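Long-range contacts in histone-lysine N-methyltransferase SETMAR (Homo sapiens, PDB 3K9J), which dimethylates histone H3 and, through its mariner-derived domain described here, binds and cuts DNA in double-strand break repair: residues 14-19 against 168-173; 47-52 against 174-179; 117-122 against 158-163; 138-143 against 162-167. The protein carries 3 engineered substitutions. All blocks are in the same frame, centred on the assembly; numbering follows the deposited sequence.

Interaction 1: residues 14-19 against 168-173; sequences WVPHEL and PPYSPD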
# COMPACT_ATOMS: atom_id res chain seq x y z
N TRP B 14 3.50 -20.95 2.45
CA TRP B 14 4.94 -21.06 2.67
C TRP B 14 5.59 -19.70 2.91
O TRP B 14 5.30 -18.72 2.21
CB TRP B 14 5.64 -21.84 1.55
CG TRP B 14 5.95 -23.25 1.94
CD1 TRP B 14 7.14 -23.72 2.42
CD2 TRP B 14 5.06 -24.37 1.91
NE1 TRP B 14 7.05 -25.07 2.69
CE2 TRP B 14 5.78 -25.49 2.38
CE3 TRP B 14 3.73 -24.54 1.53
CZ2 TRP B 14 5.21 -26.76 2.48
CZ3 TRP B 14 3.16 -25.80 1.63
CH2 TRP B 14 3.90 -26.89 2.10
N VAL B 15 6.47 -19.66 3.90
CA VAL B 15 6.98 -18.41 4.46
C VAL B 15 8.44 -18.60 4.85
O VAL B 15 8.84 -19.70 5.23
CB VAL B 15 6.14 -18.03 5.70
CG1 VAL B 15 7.02 -17.48 6.81
CG2 VAL B 15 5.00 -17.09 5.32
N PRO B 16 9.24 -17.52 4.75
CA PRO B 16 10.67 -17.60 5.10
C PRO B 16 10.88 -18.17 6.49
O PRO B 16 10.16 -17.80 7.43
CB PRO B 16 11.11 -16.14 5.08
CG PRO B 16 10.17 -15.49 4.12
CD PRO B 16 8.86 -16.18 4.30
N HIS B 17 11.85 -19.07 6.62
CA HIS B 17 12.22 -19.64 7.91
C HIS B 17 12.60 -18.50 8.84
O HIS B 17 12.41 -18.57 10.05
CB HIS B 17 13.40 -20.60 7.76
CG HIS B 17 13.95 -21.10 9.06
ND1 HIS B 17 14.71 -20.32 9.90
CD2 HIS B 17 13.84 -22.32 9.66
CE1 HIS B 17 15.05 -21.03 10.97
NE2 HIS B 17 14.54 -22.24 10.84
N GLU B 18 13.16 -17.45 8.24
CA GLU B 18 13.48 -16.25 8.99
C GLU B 18 13.26 -15.03 8.10
O GLU B 18 13.87 -14.92 7.03
CB GLU B 18 14.92 -16.29 9.49
CG GLU B 18 15.21 -15.32 10.61
CD GLU B 18 16.64 -15.40 11.09
OE1 GLU B 18 17.52 -15.72 10.25
OE2 GLU B 18 16.90 -15.15 12.28
N LEU B 19 12.38 -14.14 8.52
CA LEU B 19 12.07 -12.95 7.73
C LEU B 19 13.30 -12.06 7.67
O LEU B 19 13.94 -11.80 8.69
CB LEU B 19 10.90 -12.19 8.35
CG LEU B 19 9.52 -12.83 8.20
CD1 LEU B 19 8.54 -12.20 9.19
CD2 LEU B 19 9.02 -12.68 6.78
N PRO B 168 1.72 -6.65 2.98
CA PRO B 168 3.13 -7.01 2.85
C PRO B 168 3.30 -8.48 2.50
O PRO B 168 2.43 -9.28 2.85
CB PRO B 168 3.70 -6.78 4.25
CG PRO B 168 2.49 -6.78 5.18
CD PRO B 168 1.24 -6.77 4.37
N PRO B 169 4.41 -8.84 1.85
CA PRO B 169 4.75 -10.22 1.48
C PRO B 169 4.77 -11.16 2.69
O PRO B 169 4.98 -10.72 3.81
CB PRO B 169 6.16 -10.10 0.92
CG PRO B 169 6.23 -8.69 0.39
CD PRO B 169 5.40 -7.88 1.34
N TYR B 170 4.53 -12.45 2.44
CA TYR B 170 4.69 -13.49 3.44
C TYR B 170 3.95 -13.18 4.74
O TYR B 170 4.47 -13.41 5.83
CB TYR B 170 6.18 -13.72 3.71
CG TYR B 170 6.92 -14.07 2.45
CD1 TYR B 170 7.97 -13.29 1.98
CD2 TYR B 170 6.54 -15.17 1.70
CE1 TYR B 170 8.63 -13.61 0.81
CE2 TYR B 170 7.19 -15.50 0.53
CZ TYR B 170 8.23 -14.72 0.09
OH TYR B 170 8.87 -15.06 -1.09
N SER B 171 2.71 -12.72 4.62
CA SER B 171 1.96 -12.33 5.81
C SER B 171 0.55 -12.93 5.88
O SER B 171 -0.43 -12.20 5.91
CB SER B 171 1.90 -10.80 5.91
OG SER B 171 3.20 -10.24 5.93
N PRO B 172 0.46 -14.27 5.94
CA PRO B 172 -0.85 -14.90 6.14
C PRO B 172 -1.44 -14.53 7.49
O PRO B 172 -2.65 -14.62 7.70
CB PRO B 172 -0.53 -16.41 6.14
CG PRO B 172 0.88 -16.55 5.67
CD PRO B 172 1.57 -15.24 5.90
N ASP B 173 -0.58 -14.15 8.43
CA ASP B 173 -1.06 -13.80 9.76
C ASP B 173 -1.85 -12.51 9.74
O ASP B 173 -2.49 -12.16 10.73
CB ASP B 173 0.07 -13.76 10.81
CG ASP B 173 1.25 -12.87 10.40
OD1 ASP B 173 1.38 -12.51 9.20
OD2 ASP B 173 2.06 -12.53 11.29

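Interaction 2: residues 47-52 against 174-179; sequences IVTCDE and LLPTNY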
# COMPACT_ATOMS: atom_id res chain seq x y z
N ILE B 47 -14.39 -3.78 4.06
CA ILE B 47 -13.42 -4.76 3.60
C ILE B 47 -14.09 -6.02 3.07
O ILE B 47 -14.95 -6.61 3.73
CB ILE B 47 -12.45 -5.16 4.73
CG1 ILE B 47 -11.52 -3.97 5.07
CG2 ILE B 47 -11.62 -6.38 4.34
CD1 ILE B 47 -10.61 -4.27 6.29
N VAL B 48 -13.69 -6.43 1.88
CA VAL B 48 -14.06 -7.73 1.32
C VAL B 48 -12.75 -8.47 1.24
O VAL B 48 -11.74 -7.87 0.92
CB VAL B 48 -14.64 -7.53 -0.08
CG1 VAL B 48 -14.95 -8.87 -0.73
CG2 VAL B 48 -15.89 -6.66 0.01
N THR B 49 -12.72 -9.76 1.57
CA THR B 49 -11.46 -10.49 1.53
C THR B 49 -11.69 -11.89 0.98
O THR B 49 -12.83 -12.37 0.95
CB THR B 49 -10.73 -10.50 2.90
OG1 THR B 49 -9.37 -10.92 2.73
CG2 THR B 49 -11.43 -11.43 3.91
N CYS B 50 -10.63 -12.54 0.54
CA CYS B 50 -10.78 -13.81 -0.15
C CYS B 50 -9.48 -14.59 -0.16
O CYS B 50 -8.42 -14.03 0.09
CB CYS B 50 -11.18 -13.56 -1.59
SG CYS B 50 -9.84 -12.77 -2.49
N ASP B 51 -9.55 -15.88 -0.48
CA ASP B 51 -8.36 -16.65 -0.71
C ASP B 51 -8.78 -18.00 -1.26
O ASP B 51 -9.97 -18.28 -1.31
CB ASP B 51 -7.58 -16.89 0.59
CG ASP B 51 -6.18 -17.42 0.32
OD1 ASP B 51 -5.67 -17.19 -0.80
OD2 ASP B 51 -5.59 -18.05 1.21
N GLU B 52 -7.81 -18.82 -1.61
CA GLU B 52 -8.09 -20.14 -2.18
C GLU B 52 -7.59 -21.25 -1.28
O GLU B 52 -6.71 -21.03 -0.45
CB GLU B 52 -7.45 -20.27 -3.55
CG GLU B 52 -8.01 -19.33 -4.59
CD GLU B 52 -7.27 -18.01 -4.65
OE1 GLU B 52 -7.94 -16.97 -4.84
OE2 GLU B 52 -6.03 -18.02 -4.50
N LEU B 174 -1.83 -11.82 8.60
CA LEU B 174 -2.58 -10.57 8.42
C LEU B 174 -3.72 -10.72 7.39
O LEU B 174 -4.34 -9.74 6.98
CB LEU B 174 -1.62 -9.46 7.97
CG LEU B 174 -0.99 -8.48 8.96
CD1 LEU B 174 -0.99 -8.97 10.38
CD2 LEU B 174 0.41 -8.03 8.51
N LEU B 175 -4.01 -11.96 6.99
CA LEU B 175 -5.08 -12.22 6.03
C LEU B 175 -6.14 -13.03 6.74
O LEU B 175 -5.92 -14.19 7.07
CB LEU B 175 -4.57 -12.98 4.81
CG LEU B 175 -3.55 -12.28 3.91
CD1 LEU B 175 -2.91 -13.26 2.95
CD2 LEU B 175 -4.21 -11.12 3.14
N PRO B 176 -7.31 -12.41 6.99
CA PRO B 176 -8.36 -13.02 7.81
C PRO B 176 -8.86 -14.38 7.28
O PRO B 176 -9.24 -15.25 8.07
CB PRO B 176 -9.49 -11.99 7.74
CG PRO B 176 -8.78 -10.67 7.49
CD PRO B 176 -7.62 -11.03 6.61
N THR B 177 -8.88 -14.57 5.97
CA THR B 177 -9.30 -15.87 5.45
C THR B 177 -8.34 -16.96 5.95
O THR B 177 -8.75 -18.09 6.22
CB THR B 177 -9.36 -15.88 3.92
OG1 THR B 177 -10.33 -14.91 3.50
CG2 THR B 177 -9.78 -17.25 3.43
N ASN B 178 -7.06 -16.61 6.07
CA ASN B 178 -6.05 -17.55 6.51
C ASN B 178 -5.96 -17.71 8.03
O ASN B 178 -5.96 -18.83 8.53
CB ASN B 178 -4.68 -17.17 5.96
CG ASN B 178 -4.64 -17.26 4.46
OD1 ASN B 178 -4.43 -16.25 3.78
ND2 ASN B 178 -4.86 -18.45 3.93
N TYR B 179 -5.87 -16.59 8.76
CA TYR B 179 -5.73 -16.68 10.20
C TYR B 179 -7.05 -17.01 10.92
O TYR B 179 -7.03 -17.46 12.05
CB TYR B 179 -5.04 -15.42 10.78
CG TYR B 179 -5.85 -14.14 10.83
CD1 TYR B 179 -5.45 -13.03 10.07
CD2 TYR B 179 -6.95 -13.99 11.68
CE1 TYR B 179 -6.15 -11.83 10.13
CE2 TYR B 179 -7.65 -12.79 11.74
CZ TYR B 179 -7.25 -11.72 10.94
OH TYR B 179 -7.93 -10.53 10.98
O HOH W 1 -8.03 -12.98 3.81
O HOH W 2 -6.42 -14.36 2.39

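Interaction 3: residues 117-122 against 158-163; sequences EIDEMN and NELGYE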
# COMPACT_ATOMS: atom_id res chain seq x y z
N GLU B 117 -14.60 -14.63 -11.65
CA GLU B 117 -15.06 -14.85 -10.29
C GLU B 117 -15.40 -13.53 -9.58
O GLU B 117 -16.43 -13.40 -8.91
CB GLU B 117 -13.99 -15.60 -9.50
CG GLU B 117 -14.08 -17.10 -9.66
CD GLU B 117 -15.14 -17.68 -8.75
OE1 GLU B 117 -14.91 -17.71 -7.52
OE2 GLU B 117 -16.20 -18.10 -9.28
N ILE B 118 -14.52 -12.55 -9.73
CA ILE B 118 -14.73 -11.22 -9.16
C ILE B 118 -16.07 -10.64 -9.64
O ILE B 118 -16.84 -10.08 -8.86
CB ILE B 118 -13.56 -10.30 -9.50
CG1 ILE B 118 -12.27 -10.83 -8.83
CG2 ILE B 118 -13.85 -8.85 -9.08
CD1 ILE B 118 -11.02 -10.00 -9.13
N ASP B 119 -16.37 -10.79 -10.93
CA ASP B 119 -17.65 -10.33 -11.48
C ASP B 119 -18.83 -11.01 -10.77
O ASP B 119 -19.79 -10.35 -10.38
CB ASP B 119 -17.73 -10.58 -12.99
CG ASP B 119 -17.62 -9.30 -13.81
OD1 ASP B 119 -18.04 -8.23 -13.31
OD2 ASP B 119 -17.13 -9.35 -14.96
N GLU B 120 -18.77 -12.33 -10.62
CA GLU B 120 -19.84 -13.07 -9.95
C GLU B 120 -19.98 -12.62 -8.49
O GLU B 120 -21.09 -12.40 -8.00
CB GLU B 120 -19.56 -14.57 -10.02
CG GLU B 120 -20.62 -15.43 -9.35
CD GLU B 120 -21.89 -15.57 -10.20
OE1 GLU B 120 -21.89 -15.08 -11.35
OE2 GLU B 120 -22.87 -16.18 -9.70
N MET B 121 -18.85 -12.49 -7.79
CA MET B 121 -18.85 -12.09 -6.38
C MET B 121 -19.45 -10.69 -6.25
O MET B 121 -20.27 -10.41 -5.37
CB MET B 121 -17.42 -12.10 -5.84
CG MET B 121 -17.24 -11.50 -4.45
SD MET B 121 -17.10 -9.70 -4.43
CE MET B 121 -15.54 -9.42 -5.26
N ASN B 122 -19.04 -9.83 -7.16
CA ASN B 122 -19.53 -8.46 -7.18
C ASN B 122 -21.04 -8.37 -7.38
O ASN B 122 -21.70 -7.54 -6.77
CB ASN B 122 -18.81 -7.65 -8.27
CG ASN B 122 -19.23 -6.21 -8.27
OD1 ASN B 122 -19.07 -5.50 -7.27
ND2 ASN B 122 -19.79 -5.75 -9.39
N ASN B 158 -10.25 -2.50 -11.13
CA ASN B 158 -10.36 -1.10 -11.51
C ASN B 158 -11.69 -0.80 -12.19
O ASN B 158 -12.35 0.18 -11.87
CB ASN B 158 -9.21 -0.72 -12.45
CG ASN B 158 -9.22 0.76 -12.85
OD1 ASN B 158 -8.89 1.65 -12.05
ND2 ASN B 158 -9.58 1.02 -14.10
N GLU B 159 -12.08 -1.66 -13.13
CA GLU B 159 -13.37 -1.52 -13.82
C GLU B 159 -14.55 -1.43 -12.86
O GLU B 159 -15.48 -0.65 -13.07
CB GLU B 159 -13.60 -2.73 -14.74
CG GLU B 159 -14.96 -2.72 -15.44
CD GLU B 159 -15.35 -4.06 -16.08
OE1 GLU B 159 -14.44 -4.89 -16.35
OE2 GLU B 159 -16.57 -4.29 -16.30
N LEU B 160 -14.52 -2.24 -11.81
CA LEU B 160 -15.64 -2.35 -10.88
C LEU B 160 -15.49 -1.39 -9.69
O LEU B 160 -16.35 -1.34 -8.81
CB LEU B 160 -15.75 -3.79 -10.37
CG LEU B 160 -16.17 -4.82 -11.44
CD1 LEU B 160 -16.29 -6.23 -10.85
CD2 LEU B 160 -17.48 -4.41 -12.11
N GLY B 161 -14.38 -0.66 -9.68
CA GLY B 161 -14.15 0.37 -8.67
C GLY B 161 -13.74 -0.17 -7.31
O GLY B 161 -14.08 0.42 -6.28
N TYR B 162 -13.01 -1.29 -7.29
CA TYR B 162 -12.48 -1.83 -6.02
C TYR B 162 -11.12 -1.25 -5.68
O TYR B 162 -10.14 -1.42 -6.41
CB TYR B 162 -12.36 -3.35 -6.08
CG TYR B 162 -13.65 -4.11 -5.86
CD1 TYR B 162 -14.66 -4.12 -6.83
CD2 TYR B 162 -13.84 -4.86 -4.72
CE1 TYR B 162 -15.83 -4.82 -6.63
CE2 TYR B 162 -15.01 -5.58 -4.51
CZ TYR B 162 -16.00 -5.57 -5.47
OH TYR B 162 -17.17 -6.30 -5.25
N GLU B 163 -11.06 -0.54 -4.57
CA GLU B 163 -9.81 -0.16 -3.98
C GLU B 163 -9.20 -1.45 -3.44
O GLU B 163 -9.93 -2.39 -3.12
CB GLU B 163 -10.14 0.75 -2.81
CG GLU B 163 -9.37 1.99 -2.72
CD GLU B 163 -9.69 2.71 -1.43
OE1 GLU B 163 -10.77 3.34 -1.34
OE2 GLU B 163 -8.87 2.61 -0.49

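Interaction 4: residues 138-143 against 162-167; sequences PILLHD and YEVLPH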
# COMPACT_ATOMS: atom_id res chain seq x y z
N PRO B 138 -16.50 -0.99 -1.73
CA PRO B 138 -15.71 -2.10 -1.18
C PRO B 138 -14.22 -1.83 -1.30
O PRO B 138 -13.75 -1.14 -2.21
CB PRO B 138 -16.09 -3.29 -2.09
CG PRO B 138 -17.31 -2.84 -2.84
CD PRO B 138 -17.19 -1.37 -2.98
N ILE B 139 -13.47 -2.37 -0.34
CA ILE B 139 -12.02 -2.38 -0.39
C ILE B 139 -11.59 -3.83 -0.30
O ILE B 139 -12.02 -4.54 0.61
CB ILE B 139 -11.45 -1.65 0.81
CG1 ILE B 139 -11.91 -0.19 0.80
CG2 ILE B 139 -9.93 -1.75 0.83
CD1 ILE B 139 -11.45 0.58 2.07
N LEU B 140 -10.76 -4.28 -1.23
CA LEU B 140 -10.36 -5.69 -1.28
C LEU B 140 -9.07 -5.90 -0.47
O LEU B 140 -8.09 -5.19 -0.67
CB LEU B 140 -10.13 -6.11 -2.73
CG LEU B 140 -9.72 -7.57 -2.91
CD1 LEU B 140 -10.79 -8.53 -2.35
CD2 LEU B 140 -9.45 -7.86 -4.39
N LEU B 141 -9.08 -6.86 0.44
CA LEU B 141 -7.87 -7.31 1.10
C LEU B 141 -7.58 -8.71 0.56
O LEU B 141 -8.38 -9.63 0.74
CB LEU B 141 -8.08 -7.37 2.61
CG LEU B 141 -7.01 -7.99 3.51
CD1 LEU B 141 -5.65 -7.44 3.15
CD2 LEU B 141 -7.31 -7.70 4.97
N HIS B 142 -6.46 -8.86 -0.13
CA HIS B 142 -6.08 -10.14 -0.68
C HIS B 142 -4.57 -10.21 -0.85
O HIS B 142 -3.88 -9.22 -0.72
CB HIS B 142 -6.83 -10.42 -2.00
CG HIS B 142 -6.30 -9.68 -3.20
ND1 HIS B 142 -5.70 -8.44 -3.11
CD2 HIS B 142 -6.30 -10.00 -4.51
CE1 HIS B 142 -5.34 -8.04 -4.32
NE2 HIS B 142 -5.70 -8.97 -5.19
N ASP B 143 -4.08 -11.41 -1.11
CA ASP B 143 -2.66 -11.64 -1.35
C ASP B 143 -2.33 -11.36 -2.81
O ASP B 143 -2.63 -12.17 -3.68
CB ASP B 143 -2.33 -13.09 -1.01
CG ASP B 143 -0.91 -13.45 -1.37
OD1 ASP B 143 -0.53 -14.62 -1.15
OD2 ASP B 143 -0.18 -12.57 -1.86
N TYR B 162 -13.01 -1.29 -7.29
CA TYR B 162 -12.48 -1.83 -6.02
C TYR B 162 -11.12 -1.25 -5.68
O TYR B 162 -10.14 -1.42 -6.41
CB TYR B 162 -12.36 -3.35 -6.08
CG TYR B 162 -13.65 -4.11 -5.86
CD1 TYR B 162 -14.66 -4.12 -6.83
CD2 TYR B 162 -13.84 -4.86 -4.72
CE1 TYR B 162 -15.83 -4.82 -6.63
CE2 TYR B 162 -15.01 -5.58 -4.51
CZ TYR B 162 -16.00 -5.57 -5.47
OH TYR B 162 -17.17 -6.30 -5.25
N GLU B 163 -11.06 -0.54 -4.57
CA GLU B 163 -9.81 -0.16 -3.98
C GLU B 163 -9.20 -1.45 -3.44
O GLU B 163 -9.93 -2.39 -3.12
CB GLU B 163 -10.14 0.75 -2.81
CG GLU B 163 -9.37 1.99 -2.72
CD GLU B 163 -9.69 2.71 -1.43
OE1 GLU B 163 -10.77 3.34 -1.34
OE2 GLU B 163 -8.87 2.61 -0.49
N VAL B 164 -7.87 -1.53 -3.39
CA VAL B 164 -7.18 -2.69 -2.79
C VAL B 164 -6.30 -2.20 -1.64
O VAL B 164 -5.65 -1.16 -1.75
CB VAL B 164 -6.34 -3.49 -3.83
CG1 VAL B 164 -5.60 -4.65 -3.18
CG2 VAL B 164 -7.23 -4.05 -4.95
N LEU B 165 -6.27 -2.93 -0.54
CA LEU B 165 -5.51 -2.51 0.63
C LEU B 165 -4.07 -2.98 0.44
O LEU B 165 -3.83 -4.05 -0.10
CB LEU B 165 -6.13 -3.17 1.86
CG LEU B 165 -6.33 -2.52 3.22
CD1 LEU B 165 -6.85 -1.08 3.14
CD2 LEU B 165 -7.29 -3.39 4.01
N PRO B 166 -3.10 -2.17 0.84
CA PRO B 166 -1.69 -2.57 0.86
C PRO B 166 -1.56 -3.85 1.67
O PRO B 166 -2.28 -3.98 2.65
CB PRO B 166 -1.02 -1.42 1.62
CG PRO B 166 -1.88 -0.24 1.32
CD PRO B 166 -3.28 -0.73 1.15
N HIS B 167 -0.67 -4.76 1.28
CA HIS B 167 -0.45 -6.01 2.03
C HIS B 167 1.00 -6.45 1.87
O HIS B 167 1.46 -6.62 0.75
CB HIS B 167 -1.37 -7.13 1.53
CG HIS B 167 -1.20 -8.42 2.28
ND1 HIS B 167 -1.61 -8.58 3.59
CD2 HIS B 167 -0.65 -9.60 1.92
CE1 HIS B 167 -1.33 -9.81 3.99
NE2 HIS B 167 -0.74 -10.45 3.00
O HOH W 3 -4.53 -6.69 -0.93

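Interaction 1: residues 14-19 against 168-173
Pro16 covers one face of the Tyr170 ring, a CH-pi contact at the centre of the meeting between two loops. Pro16 CD stands 3.8 Å from the centroid of that ring and 25° off its normal. Its closest approach, 3.4 Å from Pro16 CD to Tyr170 CG, shows that the methylene is displaced from the middle toward the rim. The two side chains cross at about a right angle; Tyr170 CG, anti to its carbonyl carbon (chi1 -57°), turns the ring to Pro16. A glycine in place of Pro16 would probably leave this ring face without its methylene cover and the tyrosine freer to turn.

Apolar packing continues on the aliphatic part of Tyr170. Val15 CG2 lies 3.9 Å from Tyr170 CB and equally 3.9 Å from Pro172 CD, filling the corner between them, while Leu19 CD2 approaches Tyr170 CB more loosely at 4.3 Å.

Polar groups serve other partners. Within 168-173, Ser171 OG donates to Pro169 O at 2.8 Å from above the carbonyl plane, closing the turn on itself. Tyr170 O is hydrogen-bonded to Tyr237 OH, and Asp173 forms a salt bridge with Arg27 of helix 21-40.

With no hydrogen bond between the segments, shape and dispersion join the loop before helix 21-40 to the loop before helix 176-189; directional bonds to Tyr237 and Arg27 tie the second loop to its surroundings.

Interaction 2: residues 47-52 against 174-179
Cys50 and Thr177 bring the backbones nearest, 6.1 Å between their CA atoms, where the first turn of helix 176-189, with Leu175 at its N-cap, meets strand 47-56. Asn178 ND2 donates to Asp51 OD2 at 2.8 Å with an N-H...O angle of 149°. The amide comes nearly end-on to the carboxylate oxygen, the two planes 77° apart. With CG anti to its backbone N (chi1 -167°), Asp51 extends its carboxylate toward Asn178, and OD2 also forms a salt bridge with Lys13. A leucine in place of Asn178 would probably leave Asp51 OD2 without its amide donor and its carboxylate less restrained.

Beside this bond, Thr177 CG2 packs on Asp51 CB at 3.6 Å, while Thr177 OG1 is hydrogen-bonded to Trp92 NE1. A water bridges strand and helix, donating to Thr49 OG1 at 2.7 Å and accepting from Thr177 N at 2.8 Å; Thr49 OG1 is also bonded to Leu141 O.

Asp51 is a magnesium-binding residue. The spacing of 34 residues between Asp143 and Asn178 is consistent with Asn178 filling the third acidic position of a mariner DDD triad, in the RNase H-like fold of DDE transposases.

Interaction 3: residues 117-122 against 158-163
Leu160 and Tyr162, which flank Gly161, the glycine of the Schellman motif that ends helix 151-159, pack against helix 111-128 of the RNase H-like domain. Gly161 has the positive phi of that motif, and its N bonds back to Asn158 O at 3.1 Å. The reversal lets residues before and after the glycine both address the same helix.

The one hydrogen bond across the contact runs from Tyr162 OH to Asn122 OD1, 2.9 Å long. The C=O...O angle of 119° brings the phenol in well to one side of the carbonyl direction. Asn122 CG is anti to its backbone N (chi1 -177°), carrying the amide out to meet the hydroxyl.

Sulfur-aromatic packing comes from the next residue back. Met121 SD lies 5.5 Å from the centroid of the Tyr162 ring in an oblique Met-aromatic contact, and the bent chain brings Met121 CE to 3.9 Å from Tyr162 CZ.

The branched end of Leu160 has Ile118 CG2 as its apolar partner, 4.0 Å from Leu160 CD1. Its methyls also lie in van der Waals contact with polar atoms, CD1 at 3.6 Å from Asp119 OD1 and CD2 at 3.8 Å from Asn122 ND2.

Charge is handled beside the contact: Lys156 forms salt bridges with both Asp119 and Glu159, and so probably offsets the mutual repulsion of these two acids. Asn158 OD1 is hydrogen-bonded to Ser32 OG of the second subunit.

The Asn122 amide and the Tyr162 ring are turned 72° apart, with Asn122 OD1 at the ring edge, near its plane, 3.4 Å from Tyr162 CE1.

Interaction 4: residues 138-143 against 162-167
The first torsions of His142 and Val164 bring these side chains together: His142 CG sits between its backbone N and carbonyl carbon (chi1 77°), while Val164 CG1 is anti to its N (chi1 178°). Val164 CG1 thereby comes to 3.6 Å from His142 CE1, the side chains crossing at about a right angle, and Leu140 CD2, from the same strand as the histidine, lies over one face of the imidazole. On the face that carries Ile139 and Glu163, Ile139 CG2 touches Leu165 CD1 at 3.9 Å.

The backbones pair as parallel strands. Leu140 N donates to Glu163 O at 2.8 Å, almost straight at 173°, and Leu165 N to Leu140 O at 2.9 Å. Each carbonyl also takes a CA-H contact, Glu163 O from Ile139 CA and Leu140 O from Val164 CA. Farther on the chains diverge, and a water links them, accepting from His142 N at 3.0 Å and donating to Leu165 O at 2.9 Å. At the opposite end Pro138 CG lies over a face of Tyr162, 4.3 Å from the ring centroid.

Strand 139-141, which leads to magnesium-binding Asp143, lies between strands 47-56 and 163-164, joined to the latter by helix 151-159 in a beta-alpha-beta crossover. Helix 111-128 packs against Tyr162 and His142, helix 21-40 against Ile139 and Leu165; Ser33 OG of the second subunit is hydrogen-bonded to Val164 N.

Overall arrangement
Two of the contacts lie on one mixed sheet and a third adjoins its edge. Interactions 2 and 4, with centres 10 Å apart, use its neighbouring strands 47-56 and 139-141, which place Asp51 and Asp143 with side chains about 5 Å apart. Interaction 3, centred 11 Å from interaction 4, shares Tyr162 and Glu163 with it and links helix 111-128 to the turn before the outermost strand, 163-164; both touch the second subunit. The centre of interaction 1 lies about 27 Å from that of interaction 3, on the opposite side of the chain's centre. Along the chain interactions 1 and 2 cross, while 3 and 4 are nested within both. Residues 158-179 contribute to all four, running from edge strand 163-164 to Asn178 beside Asp51.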